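Local structure of NADH oxidoreductase (Mesorhizobium loti, 3PI7) at residues Ala167-Ala172 / Glu227-Glu232; His212-Lys217 / Ala223-Val228. The protein probably binds NADPH and acts as an oxidoreductase on NAD(P)H, perhaps as a quinone reductase. One frame throughout, in Å; residues are numbered along the deposited sequence.

Contact 1 (Ala167-Ala172 / Glu227-Glu232); sequences AFVMTA and EVMKAE
A167 packs its methyl against the C-terminal turn of the helix that carries E232: CB lies 3.4 Å from the backbone O of E232 and 3.6 Å from that residue's CB. Alanine suits so close an approach of strand to helix, its lone methyl fitting against the E232 backbone. One water joins the two main chains beside the methyl, accepting from A167 N at 2.9 Å and donating to E232 O at 2.6 Å; a carbonyl in the helix's last turn thus gains a partner. The strand 167-170 lies inside the parallel six-stranded sheet of a Rossmann fold, strand order 3-2-1-4-5-6, and helix 221-232 covers one of its faces. Two residues along, V169 points to the same helix, and its CG2 meets M229 CE at 4.0 Å, the two side chains crossing at about a right angle. M229, a selenomethionine, bends at chi2 and chi3 (-58° and 102°), which swings SE and CE from the helix flank toward the sheet; a flexible, apolar chain fits this place, where P234 and helix 243-252 also pack. The carboxylate of E232 finds its partners outside the two segments, in a salt bridge to R191 and a hydrogen bond with H212.

Contact 2 (His212-Lys217 / Ala223-Val228); sequences HVLNEK and ATLREV
V228 sets CG1 squarely over the imidazole of H212, 3.7 Å from the ring centroid and only 7° off the ring normal, a CH-pi contact in which the two side chains come from opposite directions. Its second methyl, CG2, sits over the same face, 3.7 Å from H212 ND1. With V228 CG1 anti to the backbone N (chi1 175°), both branches face the histidine; valine suits the place because its branch at CB gives two methyls to lay on one flat ring. Further along the strand, L214 spreads its two methyls over the same helix. CD2 lies 3.8 Å from T224 CG2, the two side chains sliding past each other in opposite directions, and 4.2 Å from V228 CG2; L214 CD1 meets L225 CD1 at 4.3 Å. Threonine fits its place by offering a methyl to leucine while OG1 bonds to the backbone O of D220, four residues earlier and just ahead of the helix's first residue. Strand 212-215 is the outermost on its side of the Rossmann sheet, and it runs nearly antiparallel to helix 221-232, at 162° with 9.8 Å between the segment axes, as expected of the returning helix in a beta-alpha-beta crossover. Without the ring of H212, with an alanine here, V228 CG1 is likely to lose the face it packs on and E232 one of its hydrogen-bond partners. No hydrogen bond crosses between the segments: to residues 223-228 the histidine gives its ring face, while NE2 reaches the end of the same helix and ND1 a glycerol, so packing and polar bonds together fix the ring's rotation.

In the fold
Helix 221-232 serves both contacts, which share E227 and V228 and have centres about 8 Å apart. Its C-terminal turns lie against the inner strand 167-170 in contact 1, and its preceding turns lie against the edge strand 212-215 in contact 2, with strand 191-196 between the two strands. I193 of that middle strand touches E232, H212 and V228. A probable hydrogen bond, E232 OE2 to H212 NE2 at 2.7 Å, joins the contacts directly. The glycerol at H212 probably comes from the crystallisation liquor. Together the contacts seat one helix across three strands of the nucleotide-binding type of fold.

Contact 1 (Ala167-Ala172 / Glu227-Glu232)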
ATOM      1  N   ALA A 167      -3.786  11.436 -16.889  1.00 13.95           N
ATOM      2  CA  ALA A 167      -4.997  11.079 -16.159  1.00 11.89           C
ATOM      3  C   ALA A 167      -4.708  10.676 -14.734  1.00 15.42           C
ATOM      4  O   ALA A 167      -3.712  10.033 -14.468  1.00 15.66           O
ATOM      5  CB  ALA A 167      -5.715   9.935 -16.850  1.00 12.11           C
ATOM      6  N   PHE A 168      -5.619  11.034 -13.812  1.00 11.69           N
ATOM      7  CA  PHE A 168      -5.499  10.625 -12.419  1.00  9.58           C
ATOM      8  C   PHE A 168      -6.911  10.518 -11.861  1.00 13.07           C
ATOM      9  O   PHE A 168      -7.857  10.991 -12.495  1.00 12.83           O
ATOM     10  CB  PHE A 168      -4.591  11.569 -11.630  1.00 10.62           C
ATOM     11  CG  PHE A 168      -5.157  12.943 -11.436  1.00 12.50           C
ATOM     12  CD1 PHE A 168      -5.111  13.888 -12.465  1.00 15.29           C
ATOM     13  CD2 PHE A 168      -5.800  13.285 -10.243  1.00 14.75           C
ATOM     14  CE1 PHE A 168      -5.604  15.177 -12.266  1.00 17.08           C
ATOM     15  CE2 PHE A 168      -6.315  14.572 -10.058  1.00 16.36           C
ATOM     16  CZ  PHE A 168      -6.264  15.487 -11.091  1.00 15.28           C
ATOM     17  N   VAL A 169      -7.064   9.810 -10.754  1.00  9.68           N
ATOM     18  CA  VAL A 169      -8.405   9.540 -10.225  1.00  9.40           C
ATOM     19  C   VAL A 169      -8.583  10.155  -8.849  1.00 13.75           C
ATOM     20  O   VAL A 169      -7.663  10.139  -8.033  1.00 13.35           O
ATOM     21  CB  VAL A 169      -8.699   7.998 -10.190  1.00 12.79           C
ATOM     22  CG1 VAL A 169     -10.141   7.693  -9.777  1.00 11.94           C
ATOM     23  CG2 VAL A 169      -8.390   7.343 -11.522  1.00 13.88           C
HETATM   24  N   MSE A 170      -9.826  10.589  -8.570  1.00 12.05           N
HETATM   25  CA  MSE A 170     -10.171  11.115  -7.251  1.00 10.83           C
HETATM   26  C   MSE A 170     -11.564  10.695  -6.868  1.00 15.84           C
HETATM   27  O   MSE A 170     -12.482  10.830  -7.668  1.00 14.93           O
HETATM   28  CB  MSE A 170     -10.093  12.649  -7.214  1.00 12.04           C
HETATM   29  CG  MSE A 170      -8.676  13.142  -7.303  1.00 14.18           C
HETATM   30 SE   MSE A 170      -8.553  15.016  -6.982  0.75 17.02          SE
HETATM   31  CE  MSE A 170      -9.461  15.637  -8.588  1.00 11.88           C
ATOM     32  N   THR A 171     -11.727  10.185  -5.643  1.00 13.58           N
ATOM     33  CA  THR A 171     -13.073   9.970  -5.098  1.00 13.93           C
ATOM     34  C   THR A 171     -13.524  11.273  -4.413  1.00 18.77           C
ATOM     35  O   THR A 171     -12.694  12.151  -4.133  1.00 18.19           O
ATOM     36  CB  THR A 171     -13.121   8.812  -4.137  1.00 17.50           C
ATOM     37  OG1 THR A 171     -12.032   8.916  -3.231  1.00 16.01           O
ATOM     38  CG2 THR A 171     -13.117   7.493  -4.816  1.00 18.12           C
ATOM     39  N   ALA A 172     -14.837  11.407  -4.108  1.00 19.52           N
ATOM     40  CA  ALA A 172     -15.430  12.616  -3.491  1.00 18.85           C
ATOM     41  C   ALA A 172     -15.143  13.803  -4.392  1.00 22.35           C
ATOM     42  O   ALA A 172     -14.617  14.822  -3.948  1.00 21.66           O
ATOM     43  CB  ALA A 172     -14.874  12.854  -2.084  1.00 19.69           C
ATOM     44  N   GLU A 227     -13.881   0.826 -18.582  1.00 15.39           N
ATOM     45  CA  GLU A 227     -13.716   1.463 -19.897  1.00 13.73           C
ATOM     46  C   GLU A 227     -12.879   2.718 -19.757  1.00 16.42           C
ATOM     47  O   GLU A 227     -11.960   2.939 -20.540  1.00 16.77           O
ATOM     48  CB  GLU A 227     -15.076   1.790 -20.519  1.00 14.97           C
ATOM     49  CG  GLU A 227     -15.828   0.568 -21.040  1.00 20.03           C
ATOM     50  CD  GLU A 227     -17.237   0.876 -21.503  1.00 34.70           C
ATOM     51  OE1 GLU A 227     -17.521   2.055 -21.802  1.00 30.92           O
ATOM     52  OE2 GLU A 227     -18.041  -0.075 -21.634  1.00 34.37           O
ATOM     53  N   VAL A 228     -13.140   3.498 -18.714  1.00 13.69           N
ATOM     54  CA  VAL A 228     -12.386   4.747 -18.496  1.00 12.59           C
ATOM     55  C   VAL A 228     -10.926   4.426 -18.109  1.00 15.81           C
ATOM     56  O   VAL A 228     -10.006   5.101 -18.571  1.00 15.61           O
ATOM     57  CB  VAL A 228     -13.096   5.638 -17.437  1.00 14.84           C
ATOM     58  CG1 VAL A 228     -12.248   6.877 -17.122  1.00 14.87           C
ATOM     59  CG2 VAL A 228     -14.480   6.056 -17.955  1.00 15.46           C
HETATM   60  N   MSE A 229     -10.713   3.434 -17.227  1.00 13.80           N
HETATM   61  CA  MSE A 229      -9.353   3.059 -16.845  1.00 14.10           C
HETATM   62  C   MSE A 229      -8.560   2.605 -18.044  1.00 17.93           C
HETATM   63  O   MSE A 229      -7.401   2.951 -18.143  1.00 17.69           O
HETATM   64  CB  MSE A 229      -9.339   1.925 -15.799  1.00 14.93           C
HETATM   65  CG  MSE A 229      -9.962   2.312 -14.507  1.00 18.01           C
HETATM   66 SE   MSE A 229      -9.192   3.808 -13.635  0.75 21.63          SE
HETATM   67  CE  MSE A 229     -10.525   5.163 -14.111  1.00 19.84           C
ATOM     68  N   LYS A 230      -9.186   1.850 -18.967  1.00 17.31           N
ATOM     69  CA  LYS A 230      -8.479   1.372 -20.159  1.00 17.29           C
ATOM     70  C   LYS A 230      -8.125   2.559 -21.059  1.00 19.26           C
ATOM     71  O   LYS A 230      -7.018   2.625 -21.585  1.00 18.53           O
ATOM     72  CB  LYS A 230      -9.332   0.345 -20.921  1.00 20.50           C
ATOM     73  CG  LYS A 230      -8.610  -0.288 -22.119  1.00 29.60           C
ATOM     74  CD  LYS A 230      -9.416  -1.405 -22.787  1.00 42.81           C
ATOM     75  CE  LYS A 230      -8.821  -1.853 -24.112  1.00 57.02           C
ATOM     76  NZ  LYS A 230      -7.568  -2.648 -23.953  1.00 64.60           N
ATOM     77  N   ALA A 231      -9.072   3.494 -21.220  1.00 15.71           N
ATOM     78  CA  ALA A 231      -8.910   4.640 -22.114  1.00 15.07           C
ATOM     79  C   ALA A 231      -7.882   5.660 -21.593  1.00 17.39           C
ATOM     80  O   ALA A 231      -7.090   6.215 -22.372  1.00 16.40           O
ATOM     81  CB  ALA A 231     -10.257   5.314 -22.328  1.00 17.07           C
ATOM     82  N   GLU A 232      -7.845   5.861 -20.278  1.00 13.46           N
ATOM     83  CA  GLU A 232      -7.048   6.951 -19.683  1.00 11.82           C
ATOM     84  C   GLU A 232      -5.743   6.507 -19.032  1.00 17.51           C
ATOM     85  O   GLU A 232      -4.838   7.329 -18.908  1.00 16.09           O
ATOM     86  CB  GLU A 232      -7.885   7.705 -18.641  1.00 12.59           C
ATOM     87  CG  GLU A 232      -9.094   8.429 -19.229  1.00 12.23           C
ATOM     88  CD  GLU A 232      -8.826   9.614 -20.142  1.00 30.81           C
ATOM     89  OE1 GLU A 232      -7.702  10.166 -20.100  1.00 18.97           O
ATOM     90  OE2 GLU A 232      -9.757  10.008 -20.885  1.00 19.51           O
TER
HETATM   91  O   HOH W   1      -3.169   9.371 -18.882  1.00 27.38           O

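Contact 2 (His212-Lys217 / Ala223-Val228)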
ATOM      1  N   HIS A 212     -13.467  13.119 -16.694  1.00 15.36           N
ATOM      2  CA  HIS A 212     -14.528  12.137 -16.471  1.00 14.66           C
ATOM      3  C   HIS A 212     -15.167  12.360 -15.121  1.00 16.59           C
ATOM      4  O   HIS A 212     -14.467  12.575 -14.130  1.00 15.20           O
ATOM      5  CB  HIS A 212     -13.947  10.699 -16.530  1.00 13.71           C
ATOM      6  CG  HIS A 212     -13.396  10.322 -17.868  1.00 15.45           C
ATOM      7  ND1 HIS A 212     -14.177   9.669 -18.807  1.00 17.30           N
ATOM      8  CD2 HIS A 212     -12.148  10.480 -18.369  1.00 15.74           C
ATOM      9  CE1 HIS A 212     -13.378   9.449 -19.843  1.00 16.26           C
ATOM     10  NE2 HIS A 212     -12.161   9.950 -19.641  1.00 15.23           N
ATOM     11  N   VAL A 213     -16.489  12.217 -15.056  1.00 14.97           N
ATOM     12  CA  VAL A 213     -17.216  12.351 -13.799  1.00 15.07           C
ATOM     13  C   VAL A 213     -18.129  11.157 -13.762  1.00 20.12           C
ATOM     14  O   VAL A 213     -19.007  11.047 -14.607  1.00 20.80           O
ATOM     15  CB  VAL A 213     -17.963  13.702 -13.603  1.00 18.98           C
ATOM     16  CG1 VAL A 213     -18.591  13.772 -12.203  1.00 18.96           C
ATOM     17  CG2 VAL A 213     -17.025  14.873 -13.809  1.00 17.84           C
ATOM     18  N   LEU A 214     -17.883  10.232 -12.844  1.00 15.51           N
ATOM     19  CA  LEU A 214     -18.670   8.997 -12.804  1.00 17.01           C
ATOM     20  C   LEU A 214     -19.553   8.968 -11.586  1.00 20.93           C
ATOM     21  O   LEU A 214     -19.087   9.248 -10.486  1.00 18.47           O
ATOM     22  CB  LEU A 214     -17.747   7.770 -12.797  1.00 17.38           C
ATOM     23  CG  LEU A 214     -16.632   7.709 -13.883  1.00 22.60           C
ATOM     24  CD1 LEU A 214     -15.831   6.445 -13.749  1.00 22.82           C
ATOM     25  CD2 LEU A 214     -17.210   7.825 -15.279  1.00 27.01           C
ATOM     26  N   ASN A 215     -20.823   8.620 -11.786  1.00 19.87           N
ATOM     27  CA  ASN A 215     -21.769   8.482 -10.688  1.00 20.57           C
ATOM     28  C   ASN A 215     -21.620   7.044 -10.185  1.00 22.38           C
ATOM     29  O   ASN A 215     -21.928   6.079 -10.900  1.00 21.82           O
ATOM     30  CB  ASN A 215     -23.212   8.844 -11.120  1.00 25.28           C
ATOM     31  CG  ASN A 215     -24.168   8.905  -9.956  1.00 34.62           C
ATOM     32  OD1 ASN A 215     -23.948   8.287  -8.912  1.00 26.33           O
ATOM     33  ND2 ASN A 215     -25.235   9.676 -10.094  1.00 32.80           N
ATOM     34  N   GLU A 216     -21.096   6.921  -8.961  1.00 19.26           N
ATOM     35  CA  GLU A 216     -20.818   5.632  -8.320  0.50 20.39           C
ATOM     36  C   GLU A 216     -22.101   4.825  -8.055  1.00 27.60           C
ATOM     37  O   GLU A 216     -22.020   3.609  -7.848  1.00 28.48           O
ATOM     38  CB  GLU A 216     -20.017   5.828  -7.020  0.50 21.63           C
ATOM     39  CG  GLU A 216     -20.785   6.418  -5.848  0.50 34.88           C
ATOM     40  CD  GLU A 216     -20.249   6.018  -4.486  0.50 52.42           C
ATOM     41  OE1 GLU A 216     -20.118   4.800  -4.224  0.50 32.45           O
ATOM     42  OE2 GLU A 216     -19.962   6.928  -3.676  0.50 50.52           O
ATOM     43  N   LYS A 217     -23.278   5.503  -8.070  1.00 25.61           N
ATOM     44  CA  LYS A 217     -24.594   4.904  -7.833  1.00 28.05           C
ATOM     45  C   LYS A 217     -25.183   4.281  -9.092  1.00 35.13           C
ATOM     46  O   LYS A 217     -26.179   3.556  -8.995  1.00 36.98           O
ATOM     47  CB  LYS A 217     -25.573   5.959  -7.270  1.00 30.74           C
ATOM     48  CG  LYS A 217     -25.770   5.907  -5.753  1.00 50.37           C
ATOM     49  CD  LYS A 217     -24.643   6.550  -4.953  1.00 60.96           C
ATOM     50  CE  LYS A 217     -24.634   6.052  -3.525  1.00 72.74           C
ATOM     51  NZ  LYS A 217     -23.405   6.465  -2.794  1.00 80.19           N
ATOM     52  N   ALA A 223     -18.455  -1.288 -14.913  1.00 21.95           N
ATOM     53  CA  ALA A 223     -18.203  -1.500 -16.348  1.00 20.87           C
ATOM     54  C   ALA A 223     -17.703  -0.186 -17.001  1.00 21.26           C
ATOM     55  O   ALA A 223     -16.702  -0.213 -17.703  1.00 19.08           O
ATOM     56  CB  ALA A 223     -19.453  -2.017 -17.046  1.00 22.07           C
ATOM     57  N   THR A 224     -18.343   0.952 -16.693  1.00 19.07           N
ATOM     58  CA  THR A 224     -17.942   2.292 -17.145  1.00 17.91           C
ATOM     59  C   THR A 224     -16.546   2.564 -16.617  1.00 20.46           C
ATOM     60  O   THR A 224     -15.674   3.029 -17.351  1.00 18.95           O
ATOM     61  CB  THR A 224     -18.963   3.330 -16.627  1.00 24.69           C
ATOM     62  OG1 THR A 224     -20.227   3.021 -17.182  1.00 23.72           O
ATOM     63  CG2 THR A 224     -18.595   4.773 -16.997  1.00 22.24           C
ATOM     64  N   LEU A 225     -16.328   2.252 -15.335  1.00 18.33           N
ATOM     65  CA  LEU A 225     -15.040   2.431 -14.676  1.00 18.18           C
ATOM     66  C   LEU A 225     -13.913   1.753 -15.460  1.00 20.40           C
ATOM     67  O   LEU A 225     -12.914   2.418 -15.768  1.00 19.08           O
ATOM     68  CB  LEU A 225     -15.139   1.895 -13.240  1.00 18.37           C
ATOM     69  CG  LEU A 225     -13.905   1.908 -12.352  1.00 22.00           C
ATOM     70  CD1 LEU A 225     -13.331   3.312 -12.210  1.00 22.29           C
ATOM     71  CD2 LEU A 225     -14.239   1.327 -11.034  1.00 20.78           C
ATOM     72  N   ARG A 226     -14.074   0.450 -15.805  1.00 18.33           N
ATOM     73  CA  ARG A 226     -13.066  -0.296 -16.551  0.50 17.81           C
ATOM     74  C   ARG A 226     -12.831   0.318 -17.925  1.00 19.78           C
ATOM     75  O   ARG A 226     -11.683   0.367 -18.363  1.00 20.14           O
ATOM     76  CB  ARG A 226     -13.440  -1.783 -16.666  0.50 20.98           C
ATOM     77  CG  ARG A 226     -13.521  -2.411 -15.288  0.50 30.99           C
ATOM     78  CD  ARG A 226     -13.548  -3.921 -15.260  0.50 38.23           C
ATOM     79  NE  ARG A 226     -13.462  -4.371 -13.870  0.50 41.41           N
ATOM     80  CZ  ARG A 226     -12.323  -4.544 -13.205  0.50 48.70           C
ATOM     81  NH1 ARG A 226     -11.155  -4.362 -13.811  0.50 36.34           N
ATOM     82  NH2 ARG A 226     -12.343  -4.916 -11.935  0.50 29.95           N
ATOM     83  N   GLU A 227     -13.881   0.826 -18.582  1.00 15.39           N
ATOM     84  CA  GLU A 227     -13.716   1.463 -19.897  1.00 13.73           C
ATOM     85  C   GLU A 227     -12.879   2.718 -19.757  1.00 16.42           C
ATOM     86  O   GLU A 227     -11.960   2.939 -20.540  1.00 16.77           O
ATOM     87  CB  GLU A 227     -15.076   1.790 -20.519  1.00 14.97           C
ATOM     88  CG  GLU A 227     -15.828   0.568 -21.040  1.00 20.03           C
ATOM     89  CD  GLU A 227     -17.237   0.876 -21.503  1.00 34.70           C
ATOM     90  OE1 GLU A 227     -17.521   2.055 -21.802  1.00 30.92           O
ATOM     91  OE2 GLU A 227     -18.041  -0.075 -21.634  1.00 34.37           O
ATOM     92  N   VAL A 228     -13.140   3.498 -18.714  1.00 13.69           N
ATOM     93  CA  VAL A 228     -12.386   4.747 -18.496  1.00 12.59           C
ATOM     94  C   VAL A 228     -10.926   4.426 -18.109  1.00 15.81           C
ATOM     95  O   VAL A 228     -10.006   5.101 -18.571  1.00 15.61           O
ATOM     96  CB  VAL A 228     -13.096   5.638 -17.437  1.00 14.84           C
ATOM     97  CG1 VAL A 228     -12.248   6.877 -17.122  1.00 14.87           C
ATOM     98  CG2 VAL A 228     -14.480   6.056 -17.955  1.00 15.46           C
TER